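Local coordinates for protein Two-component system sensor histidine kinase (Bacteroides thetaiotaomicron, PDB 3OTT) that probably senses saccharides through this extracellular beta-propeller and beta-sandwich region and passes the signal on by phosphorelay to control transcription, at residues B[335-347]-B[350-362]. Residues are numbered along the deposited sequence; the frame is centred on the assembly and turned at random.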
ATOM      1  N   GLY B 335     -13.824   5.553 -23.391  1.00 24.72           N
ATOM      2  CA  GLY B 335     -14.282   4.960 -22.152  1.00 23.48           C
ATOM      3  C   GLY B 335     -13.262   4.930 -21.030  1.00 23.54           C
ATOM      4  O   GLY B 335     -13.585   4.496 -19.913  1.00 23.90           O
ATOM      5  N   PHE B 336     -12.057   5.435 -21.283  1.00 21.77           N
ATOM      6  CA  PHE B 336     -11.053   5.524 -20.223  1.00 20.85           C
ATOM      7  C   PHE B 336     -11.472   6.600 -19.232  1.00 20.15           C
ATOM      8  O   PHE B 336     -11.904   7.671 -19.630  1.00 19.01           O
ATOM      9  CB  PHE B 336      -9.648   5.848 -20.759  1.00 18.70           C
ATOM     10  CG  PHE B 336      -9.003   4.719 -21.558  1.00 19.42           C
ATOM     11  CD1 PHE B 336      -8.436   3.624 -20.912  1.00 18.08           C
ATOM     12  CD2 PHE B 336      -8.958   4.769 -22.967  1.00 18.31           C
ATOM     13  CE1 PHE B 336      -7.824   2.562 -21.659  1.00 20.28           C
ATOM     14  CE2 PHE B 336      -8.340   3.733 -23.723  1.00 18.06           C
ATOM     15  CZ  PHE B 336      -7.784   2.633 -23.067  1.00 21.53           C
ATOM     16  N   TYR B 337     -11.294   6.331 -17.946  1.00 19.58           N
ATOM     17  CA  TYR B 337     -11.469   7.377 -16.965  1.00 18.64           C
ATOM     18  C   TYR B 337     -10.137   8.036 -16.752  1.00 17.84           C
ATOM     19  O   TYR B 337      -9.124   7.367 -16.816  1.00 18.04           O
ATOM     20  CB  TYR B 337     -11.965   6.786 -15.644  1.00 19.79           C
ATOM     21  CG  TYR B 337     -13.324   6.170 -15.758  1.00 24.07           C
ATOM     22  CD1 TYR B 337     -13.501   4.851 -16.188  1.00 24.77           C
ATOM     23  CD2 TYR B 337     -14.454   6.911 -15.406  1.00 27.11           C
ATOM     24  CE1 TYR B 337     -14.805   4.294 -16.259  1.00 29.72           C
ATOM     25  CE2 TYR B 337     -15.701   6.388 -15.478  1.00 26.83           C
ATOM     26  CZ  TYR B 337     -15.889   5.094 -15.900  1.00 31.25           C
ATOM     27  OH  TYR B 337     -17.190   4.644 -15.941  1.00 37.60           O
ATOM     28  N   TRP B 338     -10.152   9.353 -16.513  1.00 16.66           N
ATOM     29  CA  TRP B 338      -8.957  10.123 -16.283  1.00 15.79           C
ATOM     30  C   TRP B 338      -9.221  11.035 -15.089  1.00 15.20           C
ATOM     31  O   TRP B 338      -9.941  12.042 -15.216  1.00 12.30           O
ATOM     32  CB  TRP B 338      -8.645  10.999 -17.479  1.00 16.53           C
ATOM     33  CG  TRP B 338      -8.232  10.289 -18.730  1.00 16.27           C
ATOM     34  CD1 TRP B 338      -9.025   9.946 -19.798  1.00 15.19           C
ATOM     35  CD2 TRP B 338      -6.906   9.908 -19.079  1.00 15.64           C
ATOM     36  NE1 TRP B 338      -8.272   9.333 -20.774  1.00 11.72           N
ATOM     37  CE2 TRP B 338      -6.967   9.292 -20.352  1.00 14.79           C
ATOM     38  CE3 TRP B 338      -5.674   9.979 -18.415  1.00 12.18           C
ATOM     39  CZ2 TRP B 338      -5.825   8.833 -21.007  1.00 14.34           C
ATOM     40  CZ3 TRP B 338      -4.581   9.502 -19.032  1.00 13.08           C
ATOM     41  CH2 TRP B 338      -4.648   8.954 -20.335  1.00 14.71           C
ATOM     42  N   PHE B 339      -8.628  10.653 -13.956  1.00 14.20           N
ATOM     43  CA  PHE B 339      -8.835  11.305 -12.686  1.00 14.38           C
ATOM     44  C   PHE B 339      -7.458  11.827 -12.250  1.00 13.81           C
ATOM     45  O   PHE B 339      -6.516  11.041 -11.989  1.00 11.88           O
ATOM     46  CB  PHE B 339      -9.317  10.279 -11.690  1.00 15.19           C
ATOM     47  CG  PHE B 339     -10.789   9.961 -11.791  1.00 19.12           C
ATOM     48  CD1 PHE B 339     -11.501  10.190 -12.968  1.00 15.63           C
ATOM     49  CD2 PHE B 339     -11.454   9.403 -10.691  1.00 19.68           C
ATOM     50  CE1 PHE B 339     -12.844   9.906 -13.042  1.00 18.17           C
ATOM     51  CE2 PHE B 339     -12.799   9.104 -10.758  1.00 22.90           C
ATOM     52  CZ  PHE B 339     -13.505   9.369 -11.969  1.00 20.62           C
ATOM     53  N   GLY B 340      -7.341  13.155 -12.194  1.00 13.44           N
ATOM     54  CA  GLY B 340      -6.043  13.813 -11.894  1.00 13.03           C
ATOM     55  C   GLY B 340      -6.227  14.936 -10.879  1.00 13.85           C
ATOM     56  O   GLY B 340      -7.357  15.422 -10.617  1.00 13.09           O
ATOM     57  N   GLY B 341      -5.117  15.378 -10.325  1.00 12.90           N
ATOM     58  CA  GLY B 341      -5.140  16.490  -9.389  1.00 14.33           C
ATOM     59  C   GLY B 341      -3.749  16.888  -8.960  1.00 13.58           C
ATOM     60  O   GLY B 341      -2.893  17.024  -9.783  1.00 14.84           O
ATOM     61  N   ALA B 342      -3.516  16.985  -7.667  1.00 14.88           N
ATOM     62  CA  ALA B 342      -2.244  17.503  -7.129  1.00 15.22           C
ATOM     63  C   ALA B 342      -1.125  16.560  -7.442  1.00 16.45           C
ATOM     64  O   ALA B 342      -0.021  16.993  -7.670  1.00 17.77           O
ATOM     65  CB  ALA B 342      -2.340  17.659  -5.609  1.00 15.47           C
ATOM     66  N   ASN B 343      -1.373  15.252  -7.386  1.00 16.70           N
ATOM     67  CA  ASN B 343      -0.273  14.296  -7.473  1.00 16.79           C
ATOM     68  C   ASN B 343      -0.317  13.455  -8.735  1.00 16.86           C
ATOM     69  O   ASN B 343      -0.219  12.218  -8.643  1.00 18.18           O
ATOM     70  CB  ASN B 343      -0.276  13.341  -6.258  1.00 17.07           C
ATOM     71  CG  ASN B 343       1.075  12.554  -6.110  1.00 20.67           C
ATOM     72  OD1 ASN B 343       2.146  12.994  -6.597  1.00 18.46           O
ATOM     73  ND2 ASN B 343       1.013  11.382  -5.452  1.00 19.23           N
ATOM     74  N   GLY B 344      -0.480  14.089  -9.901  1.00 15.66           N
ATOM     75  CA  GLY B 344      -0.455  13.337 -11.166  1.00 15.89           C
ATOM     76  C   GLY B 344      -1.813  12.847 -11.680  1.00 16.66           C
ATOM     77  O   GLY B 344      -2.887  13.231 -11.174  1.00 17.46           O
ATOM     78  N   LEU B 345      -1.788  11.977 -12.679  1.00 16.28           N
ATOM     79  CA  LEU B 345      -2.991  11.672 -13.438  1.00 15.40           C
ATOM     80  C   LEU B 345      -3.145  10.166 -13.632  1.00 14.78           C
ATOM     81  O   LEU B 345      -2.251   9.501 -14.154  1.00 14.47           O
ATOM     82  CB  LEU B 345      -2.918  12.383 -14.810  1.00 14.66           C
ATOM     83  CG  LEU B 345      -4.004  12.181 -15.873  1.00 16.87           C
ATOM     84  CD1 LEU B 345      -5.360  12.774 -15.509  1.00 13.38           C
ATOM     85  CD2 LEU B 345      -3.556  12.729 -17.276  1.00 16.48           C
ATOM     86  N   ILE B 346      -4.314   9.657 -13.291  1.00 14.00           N
ATOM     87  CA  ILE B 346      -4.545   8.240 -13.310  1.00 15.63           C
ATOM     88  C   ILE B 346      -5.543   7.885 -14.419  1.00 17.28           C
ATOM     89  O   ILE B 346      -6.658   8.452 -14.439  1.00 15.08           O
ATOM     90  CB  ILE B 346      -5.043   7.749 -11.958  1.00 16.00           C
ATOM     91  CG1 ILE B 346      -4.117   8.231 -10.830  1.00 16.12           C
ATOM     92  CG2 ILE B 346      -5.184   6.200 -11.934  1.00 17.97           C
ATOM     93  CD1 ILE B 346      -4.729   8.038  -9.443  1.00 16.91           C
ATOM     94  N   ARG B 347      -5.110   6.977 -15.319  1.00 17.05           N
ATOM     95  CA  ARG B 347      -5.965   6.355 -16.316  1.00 19.15           C
ATOM     96  C   ARG B 347      -6.398   4.947 -15.903  1.00 20.12           C
ATOM     97  O   ARG B 347      -5.560   4.119 -15.530  1.00 19.76           O
ATOM     98  CB  ARG B 347      -5.211   6.145 -17.625  1.00 19.94           C
ATOM     99  CG  ARG B 347      -6.078   6.025 -18.832  1.00 18.68           C
ATOM    100  CD  ARG B 347      -5.225   5.572 -19.983  1.00 20.67           C
ATOM    101  NE  ARG B 347      -5.125   4.121 -19.984  1.00 20.96           N
ATOM    102  CZ  ARG B 347      -4.670   3.395 -21.002  1.00 21.64           C
ATOM    103  NH1 ARG B 347      -4.259   3.993 -22.110  1.00 17.90           N
ATOM    104  NH2 ARG B 347      -4.667   2.067 -20.917  1.00 18.83           N
ATOM    105  N   ASP B 350     -12.275   0.738 -15.006  1.00 30.86           N
ATOM    106  CA  ASP B 350     -13.506   0.520 -14.235  1.00 34.60           C
ATOM    107  C   ASP B 350     -13.437   1.156 -12.846  1.00 34.37           C
ATOM    108  O   ASP B 350     -12.442   0.992 -12.149  1.00 34.35           O
ATOM    109  CB  ASP B 350     -13.936  -0.975 -14.183  1.00 36.13           C
ATOM    110  CG  ASP B 350     -13.212  -1.763 -13.084  1.00 40.44           C
ATOM    111  OD1 ASP B 350     -13.914  -2.178 -12.119  1.00 44.72           O
ATOM    112  OD2 ASP B 350     -11.956  -1.965 -13.181  1.00 43.03           O
ATOM    113  N   PRO B 351     -14.488   1.908 -12.471  1.00 34.92           N
ATOM    114  CA  PRO B 351     -14.589   2.634 -11.218  1.00 35.68           C
ATOM    115  C   PRO B 351     -14.455   1.743  -9.977  1.00 36.85           C
ATOM    116  O   PRO B 351     -14.281   2.254  -8.873  1.00 36.56           O
ATOM    117  CB  PRO B 351     -15.994   3.242 -11.288  1.00 35.89           C
ATOM    118  CG  PRO B 351     -16.737   2.272 -12.254  1.00 37.92           C
ATOM    119  CD  PRO B 351     -15.678   2.128 -13.299  1.00 34.99           C
ATOM    120  N   ALA B 352     -14.518   0.428 -10.134  1.00 38.64           N
ATOM    121  CA  ALA B 352     -14.308  -0.449  -8.974  1.00 40.82           C
ATOM    122  C   ALA B 352     -12.881  -1.077  -8.945  1.00 42.36           C
ATOM    123  O   ALA B 352     -12.506  -1.800  -7.982  1.00 43.09           O
ATOM    124  CB  ALA B 352     -15.431  -1.495  -8.858  1.00 40.81           C
ATOM    125  N   GLY B 353     -12.094  -0.762  -9.984  1.00 42.26           N
ATOM    126  CA  GLY B 353     -10.713  -1.228 -10.110  1.00 44.53           C
ATOM    127  C   GLY B 353     -10.491  -2.737 -10.151  1.00 47.67           C
ATOM    128  O   GLY B 353      -9.359  -3.198  -9.903  1.00 48.70           O
ATOM    129  N   GLU B 354     -11.541  -3.513 -10.463  1.00 49.45           N
ATOM    130  CA  GLU B 354     -11.426  -4.982 -10.570  1.00 51.53           C
ATOM    131  C   GLU B 354     -10.397  -5.450 -11.604  1.00 52.17           C
ATOM    132  O   GLU B 354      -9.650  -6.392 -11.356  1.00 53.50           O
ATOM    133  CB  GLU B 354     -12.775  -5.604 -10.875  1.00 52.22           C
ATOM    134  CG  GLU B 354     -13.809  -5.179  -9.907  1.00 53.37           C
ATOM    135  CD  GLU B 354     -15.191  -5.660 -10.276  1.00 56.37           C
ATOM    136  OE1 GLU B 354     -15.350  -6.894 -10.517  1.00 57.11           O
ATOM    137  OE2 GLU B 354     -16.116  -4.799 -10.285  1.00 55.21           O
ATOM    138  N   ARG B 355     -10.372  -4.811 -12.767  1.00 52.59           N
ATOM    139  CA  ARG B 355      -9.271  -5.003 -13.715  1.00 53.73           C
ATOM    140  C   ARG B 355      -8.149  -4.141 -13.173  1.00 52.83           C
ATOM    141  O   ARG B 355      -8.333  -2.914 -13.021  1.00 53.08           O
ATOM    142  CB  ARG B 355      -9.661  -4.514 -15.110  1.00 54.24           C
ATOM    143  CG  ARG B 355     -11.125  -4.727 -15.445  1.00 57.31           C
ATOM    144  CD  ARG B 355     -11.400  -4.459 -16.900  1.00 62.02           C
ATOM    145  NE  ARG B 355     -12.754  -3.942 -17.071  1.00 65.79           N
ATOM    146  CZ  ARG B 355     -13.133  -3.123 -18.053  1.00 68.11           C
ATOM    147  NH1 ARG B 355     -12.259  -2.709 -18.975  1.00 66.43           N
ATOM    148  NH2 ARG B 355     -14.398  -2.715 -18.110  1.00 69.72           N
ATOM    149  N   HIS B 356      -7.006  -4.741 -12.848  1.00 51.99           N
ATOM    150  CA  HIS B 356      -5.964  -3.984 -12.127  1.00 49.67           C
ATOM    151  C   HIS B 356      -5.035  -3.334 -13.165  1.00 46.85           C
ATOM    152  O   HIS B 356      -3.865  -3.701 -13.310  1.00 47.25           O
ATOM    153  CB  HIS B 356      -5.225  -4.867 -11.098  1.00 51.19           C
ATOM    154  CG  HIS B 356      -6.127  -5.466 -10.041  1.00 55.42           C
ATOM    155  ND1 HIS B 356      -6.739  -4.710  -9.057  1.00 58.55           N
ATOM    156  CD2 HIS B 356      -6.501  -6.750  -9.804  1.00 59.39           C
ATOM    157  CE1 HIS B 356      -7.459  -5.499  -8.272  1.00 59.27           C
ATOM    158  NE2 HIS B 356      -7.330  -6.743  -8.703  1.00 59.87           N
ATOM    159  N   ASP B 357      -5.588  -2.349 -13.878  1.00 42.93           N
ATOM    160  CA  ASP B 357      -5.002  -1.819 -15.119  1.00 39.08           C
ATOM    161  C   ASP B 357      -4.902  -0.287 -15.098  1.00 34.32           C
ATOM    162  O   ASP B 357      -4.982   0.363 -16.134  1.00 32.25           O
ATOM    163  CB  ASP B 357      -5.841  -2.263 -16.337  1.00 39.89           C
ATOM    164  CG  ASP B 357      -7.260  -1.674 -16.340  1.00 42.33           C
ATOM    165  OD1 ASP B 357      -7.997  -2.034 -17.282  1.00 50.83           O
ATOM    166  OD2 ASP B 357      -7.663  -0.864 -15.450  1.00 39.11           O
ATOM    167  N   ALA B 358      -4.754   0.264 -13.908  1.00 30.48           N
ATOM    168  CA  ALA B 358      -4.555   1.703 -13.750  1.00 26.84           C
ATOM    169  C   ALA B 358      -3.172   2.054 -14.248  1.00 25.17           C
ATOM    170  O   ALA B 358      -2.216   1.308 -14.053  1.00 24.32           O
ATOM    171  CB  ALA B 358      -4.698   2.078 -12.304  1.00 25.77           C
ATOM    172  N   ILE B 359      -3.064   3.189 -14.902  1.00 23.06           N
ATOM    173  CA  ILE B 359      -1.747   3.749 -15.166  1.00 22.21           C
ATOM    174  C   ILE B 359      -1.673   5.140 -14.523  1.00 21.02           C
ATOM    175  O   ILE B 359      -2.574   5.967 -14.701  1.00 20.43           O
ATOM    176  CB  ILE B 359      -1.493   3.844 -16.667  1.00 22.02           C
ATOM    177  CG1 ILE B 359      -1.542   2.448 -17.276  1.00 23.55           C
ATOM    178  CG2 ILE B 359      -0.150   4.493 -16.972  1.00 20.60           C
ATOM    179  CD1 ILE B 359      -1.600   2.513 -18.792  1.00 23.81           C
ATOM    180  N   TRP B 360      -0.587   5.409 -13.809  1.00 20.00           N
ATOM    181  CA  TRP B 360      -0.513   6.606 -13.027  1.00 18.78           C
ATOM    182  C   TRP B 360       0.677   7.405 -13.530  1.00 18.74           C
ATOM    183  O   TRP B 360       1.835   6.984 -13.297  1.00 17.80           O
ATOM    184  CB  TRP B 360      -0.333   6.273 -11.548  1.00 19.35           C
ATOM    185  CG  TRP B 360      -0.552   7.460 -10.624  1.00 17.04           C
ATOM    186  CD1 TRP B 360      -0.433   8.791 -10.931  1.00 12.67           C
ATOM    187  CD2 TRP B 360      -0.942   7.389  -9.249  1.00 15.86           C
ATOM    188  NE1 TRP B 360      -0.739   9.552  -9.828  1.00 13.45           N
ATOM    189  CE2 TRP B 360      -1.068   8.712  -8.785  1.00 13.21           C
ATOM    190  CE3 TRP B 360      -1.216   6.311  -8.362  1.00 19.80           C
ATOM    191  CZ2 TRP B 360      -1.436   9.006  -7.474  1.00 16.21           C
ATOM    192  CZ3 TRP B 360      -1.580   6.594  -7.056  1.00 17.05           C
ATOM    193  CH2 TRP B 360      -1.695   7.936  -6.618  1.00 19.67           C
ATOM    194  N   TYR B 361       0.369   8.520 -14.223  1.00 16.71           N
ATOM    195  CA  TYR B 361       1.363   9.404 -14.846  1.00 17.45           C
ATOM    196  C   TYR B 361       1.803  10.456 -13.839  1.00 18.24           C
ATOM    197  O   TYR B 361       0.947  11.165 -13.230  1.00 15.59           O
ATOM    198  CB  TYR B 361       0.794  10.113 -16.068  1.00 16.28           C
ATOM    199  CG  TYR B 361       0.520   9.176 -17.191  1.00 18.06           C
ATOM    200  CD1 TYR B 361      -0.726   8.492 -17.282  1.00 17.55           C
ATOM    201  CD2 TYR B 361       1.495   8.915 -18.164  1.00 17.14           C
ATOM    202  CE1 TYR B 361      -0.977   7.556 -18.317  1.00 16.38           C
ATOM    203  CE2 TYR B 361       1.238   7.979 -19.232  1.00 15.88           C
ATOM    204  CZ  TYR B 361      -0.010   7.306 -19.267  1.00 16.31           C
ATOM    205  OH  TYR B 361      -0.294   6.396 -20.243  1.00 20.32           O
ATOM    206  N   ARG B 362       3.111  10.502 -13.582  1.00 19.54           N
ATOM    207  CA  ARG B 362       3.614  11.591 -12.744  1.00 22.13           C
ATOM    208  C   ARG B 362       5.022  11.931 -12.982  1.00 22.67           C
ATOM    209  O   ARG B 362       5.744  11.164 -13.650  1.00 22.91           O
ATOM    210  CB  ARG B 362       3.401  11.378 -11.266  1.00 21.42           C
ATOM    211  CG  ARG B 362       4.083  10.285 -10.732  1.00 28.76           C
ATOM    212  CD  ARG B 362       3.026   9.270 -10.409  1.00 37.54           C
ATOM    213  NE  ARG B 362       2.746   9.102  -8.986  1.00 41.94           N
ATOM    214  CZ  ARG B 362       2.860   7.912  -8.395  1.00 47.17           C
ATOM    215  NH1 ARG B 362       3.255   6.865  -9.125  1.00 49.70           N
ATOM    216  NH2 ARG B 362       2.583   7.753  -7.109  1.00 46.60           N
TER
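The indole of W360 is sandwiched against its own hairpin: I346 CG1 sits over one face, 3.5 Å from the centroid of the five-membered ring and almost on its normal, while the guanidinium of R362 lies over the opposite face, where it also forms a salt bridge with D322. With CG anti to the backbone N (chi1 -167°), the indole swings across the partner strand and its NE1 reaches N343 O at 3.0 Å, hydrogen-bonding the side chain to the turn that precedes G344. Replacing the indole by an alanine is likely to strip I346 of its aromatic cover, leave N343 O without this donor and take the ring from under the R362 guanidinium, which D322 would still hold. G344 has no room for a side chain, which would strike Y361 O. L345 with Y361 and R347 with I359 follow as antiparallel hydrogen-bonded pairs, each joined by two backbone hydrogen bonds, such as Y361 N to L345 O at 2.8 Å. On the face bearing these four residues, the R347 guanidinium is held between I359 CD1 and the F336 ring. Farther along, P351 CD rests 3.8 Å from Y337 CE1. This hairpin illustrates how a propeller blade gains its outer strand: 359-361 is the fourth, at the edge opposite strand 326-331, L345 and W338 pack on strand 375-380 of the next blade, and W360 and A358 touch helix 315-318.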